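Putative short-chain dehydrogenase/reductase (Corynebacterium glutamicum, PDB 3E9N) probably acts as an NAD(P)-dependent oxidoreductase of the short-chain dehydrogenase/reductase family, perhaps reducing acetoacetyl-CoA, although its true substrate is not established. Local coordinates at residues D77-A82 with E112-L117; R170-S175 with R211-A216. All blocks are in the same frame, centred on the assembly; numbering follows the deposited sequence.

Contact 1 of 2, residues D77-A82 with E112-L117; sequences DTLVHA and ELSRQL
Leu79 and His81, neighbours on one face of strand 78-81, meet helix 95-124 at Leu113, Ser114 and Leu117. The helix segment runs nearly antiparallel to the strand, its axis 10.4 Å away, as in the Rossmann fold, where helices cover a parallel sheet. The apolar packing centres on Leu79, whose CG is anti to the backbone N (chi1 171°). Its CD1 lies 3.9 Å from Leu117 CD1 and 4.0 Å from Leu113 CD2. The other branch, CD2, is 3.7 Å from Ser114 OG. Further along the strand the His81 ring presents an edge to the helix. Its NE2 donates to Ser114 OG at 2.9 Å, a bent bond (139°) with the oxygen 21° out of the ring plane, and Leu113 CD2 approaches the same edge. Tyr130 lies against the ring. On the far side of the helix only Arg115 is exposed; it grips the buried Glu112 carboxylate side-on, NE to OE1 and NH1 to OE2. Val96 and Gly94 of a second subunit pack on Glu112 and Arg115 respectively. Inside, Ser114 OG accepts from His81 NE2, which implies a proton on that nitrogen and leaves the hydroxyl's own proton for Pro110 O.

Contact 2 of 2, residues R170-S175 with R211-A216; sequences RVSTVS and RFVIDA
Arg170 reaches from the start of strand 170-176 to the carbonyls at the C-terminal end of helix 203-214 and just beyond. NH1 donates to Ala216 O at 2.9 Å in a nearly straight bond (166°); the oxygen lies in the guanidinium plane, but the donor stands 55° out of the carbonyl plane. NH2 makes a weak second bond to Ala216 O (3.5 Å) and passes 3.2 Å from Ile214 O. A bend at chi3 (-72°) turns the guanidinium toward these carbonyls. Two residues on, both methyls of Val213 come against one side of the Ser172 hydroxymethyl group, CG1 3.7 Å from Ser172 CB and CG2 3.5 Å from Ser172 OG. This seats the last helix of the Rossmann fold on the sheet just before the chain enters its edge strand, 220-229. That strand holds the polar ends in place, since Ser172 OG bonds to Ile222 O and Arg170 NH1 also bonds to Thr220 O, while Ile222 packs on Val213 and Ala216. Toward helix 16-25, the Arg211 guanidinium lies over Ile214 CD1, with salt bridges from NH2 to Asp215 OD1 (3.3 Å) and others to Asp24 and Asp28. Phe212 stacks on Phe212 of a third subunit.

From the N terminus the chain first lays down strands 7-11, 30-35 and 50-54, one flank of the parallel sheet, then crosses back to strand 78-81 beside 7-11. Contact 1 closes the loop from that strand to helix 95-124. The chain continues through strand 127-131 and helix 144-164 before strand 170-176, where contact 2 opens; it closes at the end of helix 203-214. The two loops are therefore in series, neither nesting nor crossing. Strand 127-131 separates the two contact strands in the sheet, and the contact centres lie 13 Å apart. They meet directly where Thr78 CG2 packs against Ile214 CG2 at 4.1 Å, joining the central strand to the last helix.

Contact 1 of 2, residues D77-A82 with E112-L117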
loop_
_atom_site.group_PDB
_atom_site.type_symbol
_atom_site.label_atom_id
_atom_site.label_comp_id
_atom_site.label_asym_id
_atom_site.label_seq_id
_atom_site.Cartn_x
_atom_site.Cartn_y
_atom_site.Cartn_z
ATOM N N ASP A 77 -26.140 1.980 16.049
ATOM C CA ASP A 77 -25.331 3.201 15.821
ATOM C C ASP A 77 -23.836 2.886 15.675
ATOM O O ASP A 77 -23.164 3.475 14.856
ATOM C CB ASP A 77 -25.556 4.207 16.959
ATOM C CG ASP A 77 -27.015 4.638 17.044
ATOM O OD1 ASP A 77 -27.395 5.554 16.299
ATOM O OD2 ASP A 77 -27.797 4.038 17.828
ATOM N N THR A 78 -23.352 1.928 16.473
ATOM C CA THR A 78 -21.964 1.587 16.547
ATOM C C THR A 78 -21.847 0.050 16.646
ATOM O O THR A 78 -22.420 -0.599 17.549
ATOM C CB THR A 78 -21.310 2.251 17.814
ATOM O OG1 THR A 78 -21.547 3.658 17.794
ATOM C CG2 THR A 78 -19.814 2.008 17.871
ATOM N N LEU A 79 -21.082 -0.520 15.729
ATOM C CA LEU A 79 -20.737 -1.924 15.729
ATOM C C LEU A 79 -19.201 -2.023 15.685
ATOM O O LEU A 79 -18.550 -1.538 14.730
ATOM C CB LEU A 79 -21.325 -2.573 14.467
ATOM C CG LEU A 79 -20.925 -4.023 14.138
ATOM C CD1 LEU A 79 -21.217 -5.056 15.324
ATOM C CD2 LEU A 79 -21.521 -4.496 12.743
ATOM N N VAL A 80 -18.627 -2.648 16.700
ATOM C CA VAL A 80 -17.172 -2.767 16.819
ATOM C C VAL A 80 -16.806 -4.249 16.881
ATOM O O VAL A 80 -17.255 -4.950 17.773
ATOM C CB VAL A 80 -16.675 -2.100 18.106
ATOM C CG1 VAL A 80 -15.119 -2.364 18.330
ATOM C CG2 VAL A 80 -17.036 -0.611 18.086
ATOM N N HIS A 81 -15.983 -4.699 15.947
ATOM C CA HIS A 81 -15.615 -6.075 15.807
ATOM C C HIS A 81 -14.250 -6.224 16.504
ATOM O O HIS A 81 -13.218 -5.955 15.903
ATOM C CB HIS A 81 -15.496 -6.477 14.319
ATOM C CG HIS A 81 -16.769 -6.367 13.520
ATOM N ND1 HIS A 81 -17.842 -7.229 13.679
ATOM C CD2 HIS A 81 -17.128 -5.511 12.527
ATOM C CE1 HIS A 81 -18.802 -6.915 12.822
ATOM N NE2 HIS A 81 -18.386 -5.887 12.094
ATOM N N ALA A 82 -14.270 -6.560 17.798
ATOM C CA ALA A 82 -13.062 -6.883 18.547
ATOM C C ALA A 82 -12.884 -8.404 18.851
ATOM O O ALA A 82 -11.986 -8.774 19.554
ATOM C CB ALA A 82 -13.015 -6.082 19.848
ATOM N N GLU A 112 -20.177 -11.216 7.968
ATOM C CA GLU A 112 -21.550 -11.763 7.971
ATOM C C GLU A 112 -22.400 -11.168 9.113
ATOM O O GLU A 112 -23.577 -10.901 8.922
ATOM C CB GLU A 112 -21.481 -13.304 8.053
ATOM C CG GLU A 112 -22.810 -14.004 8.505
ATOM C CD GLU A 112 -23.870 -14.023 7.404
ATOM O OE1 GLU A 112 -23.571 -13.638 6.241
ATOM O OE2 GLU A 112 -25.016 -14.398 7.732
ATOM N N LEU A 113 -21.785 -10.917 10.281
ATOM C CA LEU A 113 -22.433 -10.122 11.310
ATOM C C LEU A 113 -22.805 -8.732 10.827
ATOM O O LEU A 113 -23.885 -8.232 11.169
ATOM C CB LEU A 113 -21.603 -9.988 12.607
ATOM C CG LEU A 113 -22.311 -9.216 13.776
ATOM C CD1 LEU A 113 -23.607 -9.864 14.174
ATOM C CD2 LEU A 113 -21.438 -9.068 15.026
ATOM N N SER A 114 -21.955 -8.100 10.031
ATOM C CA SER A 114 -22.308 -6.780 9.538
ATOM C C SER A 114 -23.448 -6.936 8.536
ATOM O O SER A 114 -24.293 -6.071 8.415
ATOM C CB SER A 114 -21.134 -6.086 8.841
ATOM O OG SER A 114 -20.009 -6.019 9.668
ATOM N N ARG A 115 -23.464 -8.017 7.779
ATOM C CA ARG A 115 -24.518 -8.172 6.808
ATOM C C ARG A 115 -25.862 -8.372 7.545
ATOM O O ARG A 115 -26.904 -7.826 7.153
ATOM C CB ARG A 115 -24.193 -9.345 5.855
ATOM C CG ARG A 115 -25.164 -9.484 4.634
ATOM C CD ARG A 115 -25.166 -10.934 3.998
ATOM N NE ARG A 115 -25.485 -11.999 4.969
ATOM C CZ ARG A 115 -26.732 -12.344 5.324
ATOM N NH1 ARG A 115 -26.956 -13.301 6.241
ATOM N NH2 ARG A 115 -27.770 -11.690 4.798
ATOM N N GLN A 116 -25.832 -9.154 8.619
ATOM C CA GLN A 116 -27.073 -9.486 9.315
ATOM C C GLN A 116 -27.609 -8.228 9.974
ATOM O O GLN A 116 -28.823 -8.075 10.084
ATOM C CB GLN A 116 -26.884 -10.626 10.367
ATOM C CG GLN A 116 -26.471 -11.999 9.770
ATOM C CD GLN A 116 -25.839 -12.909 10.813
ATOM O OE1 GLN A 116 -25.747 -12.527 11.984
ATOM N NE2 GLN A 116 -25.390 -14.105 10.408
ATOM N N LEU A 117 -26.716 -7.323 10.407
ATOM C CA LEU A 117 -27.129 -6.057 11.080
ATOM C C LEU A 117 -27.232 -4.926 10.091
ATOM O O LEU A 117 -27.574 -3.802 10.463
ATOM C CB LEU A 117 -26.162 -5.628 12.190
ATOM C CG LEU A 117 -25.942 -6.573 13.366
ATOM C CD1 LEU A 117 -24.890 -6.086 14.333
ATOM C CD2 LEU A 117 -27.284 -6.743 14.070
#

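Contact 2 of 2, residues R170-S175 with R211-A216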
loop_
_atom_site.group_PDB
_atom_site.type_symbol
_atom_site.label_atom_id
_atom_site.label_comp_id
_atom_site.label_asym_id
_atom_site.label_seq_id
_atom_site.Cartn_x
_atom_site.Cartn_y
_atom_site.Cartn_z
ATOM N N ARG A 170 -20.695 4.574 8.041
ATOM C CA ARG A 170 -19.292 4.851 8.092
ATOM C C ARG A 170 -18.545 3.590 8.482
ATOM O O ARG A 170 -19.010 2.773 9.316
ATOM C CB ARG A 170 -18.990 6.038 9.035
ATOM C CG ARG A 170 -19.775 7.326 8.610
ATOM C CD ARG A 170 -19.283 8.568 9.339
ATOM N NE ARG A 170 -19.650 8.614 10.758
ATOM C CZ ARG A 170 -19.439 9.656 11.571
ATOM N NH1 ARG A 170 -18.851 10.788 11.140
ATOM N NH2 ARG A 170 -19.818 9.564 12.837
ATOM N N VAL A 171 -17.389 3.404 7.843
ATOM C CA VAL A 171 -16.625 2.210 8.033
ATOM C C VAL A 171 -15.204 2.618 8.379
ATOM O O VAL A 171 -14.626 3.478 7.731
ATOM C CB VAL A 171 -16.653 1.333 6.807
ATOM C CG1 VAL A 171 -15.896 0.030 7.104
ATOM C CG2 VAL A 171 -18.094 0.984 6.437
ATOM N N SER A 172 -14.656 2.000 9.422
ATOM C CA SER A 172 -13.369 2.370 9.899
ATOM C C SER A 172 -12.543 1.182 10.389
ATOM O O SER A 172 -13.077 0.195 10.905
ATOM C CB SER A 172 -13.527 3.422 10.983
ATOM O OG SER A 172 -12.245 3.841 11.408
ATOM N N THR A 173 -11.226 1.287 10.209
ATOM C CA THR A 173 -10.324 0.276 10.678
ATOM C C THR A 173 -9.348 0.866 11.639
ATOM O O THR A 173 -8.662 1.819 11.352
ATOM C CB THR A 173 -9.498 -0.328 9.541
ATOM O OG1 THR A 173 -8.836 0.748 8.863
ATOM C CG2 THR A 173 -10.397 -1.041 8.565
ATOM N N VAL A 174 -9.263 0.284 12.801
ATOM C CA VAL A 174 -8.290 0.703 13.724
ATOM C C VAL A 174 -7.245 -0.384 13.643
ATOM O O VAL A 174 -7.575 -1.544 13.862
ATOM C CB VAL A 174 -8.920 0.825 15.136
ATOM C CG1 VAL A 174 -7.828 0.998 16.210
ATOM C CG2 VAL A 174 -9.950 1.982 15.133
ATOM N N SER A 175 -5.995 -0.032 13.311
ATOM C CA SER A 175 -4.978 -1.085 13.065
ATOM C C SER A 175 -3.822 -1.060 14.047
ATOM O O SER A 175 -2.865 -0.286 13.894
ATOM C CB SER A 175 -4.418 -1.018 11.651
ATOM O OG SER A 175 -5.384 -0.541 10.729
ATOM N N ARG A 211 -13.579 5.887 20.121
ATOM C CA ARG A 211 -14.296 7.097 20.504
ATOM C C ARG A 211 -13.980 8.242 19.528
ATOM O O ARG A 211 -14.860 8.965 19.091
ATOM C CB ARG A 211 -13.911 7.468 21.957
ATOM C CG ARG A 211 -14.469 8.855 22.460
ATOM C CD ARG A 211 -16.032 8.984 22.282
ATOM N NE ARG A 211 -16.722 7.964 23.055
ATOM C CZ ARG A 211 -18.052 7.865 23.137
ATOM N NH1 ARG A 211 -18.604 6.916 23.858
ATOM N NH2 ARG A 211 -18.836 8.715 22.501
ATOM N N PHE A 212 -12.715 8.417 19.176
ATOM C CA PHE A 212 -12.378 9.427 18.197
ATOM C C PHE A 212 -13.106 9.182 16.867
ATOM O O PHE A 212 -13.492 10.132 16.174
ATOM C CB PHE A 212 -10.872 9.446 17.970
ATOM C CG PHE A 212 -10.442 10.311 16.817
ATOM C CD1 PHE A 212 -10.555 11.697 16.903
ATOM C CD2 PHE A 212 -9.903 9.749 15.681
ATOM C CE1 PHE A 212 -10.169 12.493 15.860
ATOM C CE2 PHE A 212 -9.471 10.549 14.634
ATOM C CZ PHE A 212 -9.607 11.906 14.713
ATOM N N VAL A 213 -13.300 7.914 16.496
ATOM C CA VAL A 213 -13.823 7.656 15.156
ATOM C C VAL A 213 -15.309 7.993 15.066
ATOM O O VAL A 213 -15.793 8.635 14.095
ATOM C CB VAL A 213 -13.570 6.184 14.719
ATOM C CG1 VAL A 213 -14.604 5.725 13.660
ATOM C CG2 VAL A 213 -12.097 5.981 14.219
ATOM N N ILE A 214 -16.054 7.589 16.083
ATOM C CA ILE A 214 -17.514 7.727 16.039
ATOM C C ILE A 214 -17.930 9.155 16.351
ATOM O O ILE A 214 -18.983 9.605 15.908
ATOM C CB ILE A 214 -18.229 6.735 16.995
ATOM C CG1 ILE A 214 -18.051 7.098 18.478
ATOM C CG2 ILE A 214 -17.742 5.324 16.764
ATOM C CD1 ILE A 214 -18.566 5.943 19.423
ATOM N N ASP A 215 -17.087 9.877 17.090
ATOM C CA ASP A 215 -17.338 11.267 17.416
ATOM C C ASP A 215 -17.039 12.203 16.271
ATOM O O ASP A 215 -17.379 13.364 16.362
ATOM C CB ASP A 215 -16.504 11.720 18.621
ATOM C CG ASP A 215 -17.158 11.381 19.991
ATOM O OD1 ASP A 215 -18.309 10.837 20.091
ATOM O OD2 ASP A 215 -16.478 11.717 21.001
ATOM N N ALA A 216 -16.414 11.750 15.198
ATOM C CA ALA A 216 -16.093 12.687 14.088
ATOM C C ALA A 216 -17.301 13.311 13.453
ATOM O O ALA A 216 -18.333 12.672 13.318
ATOM C CB ALA A 216 -15.276 12.014 12.996
#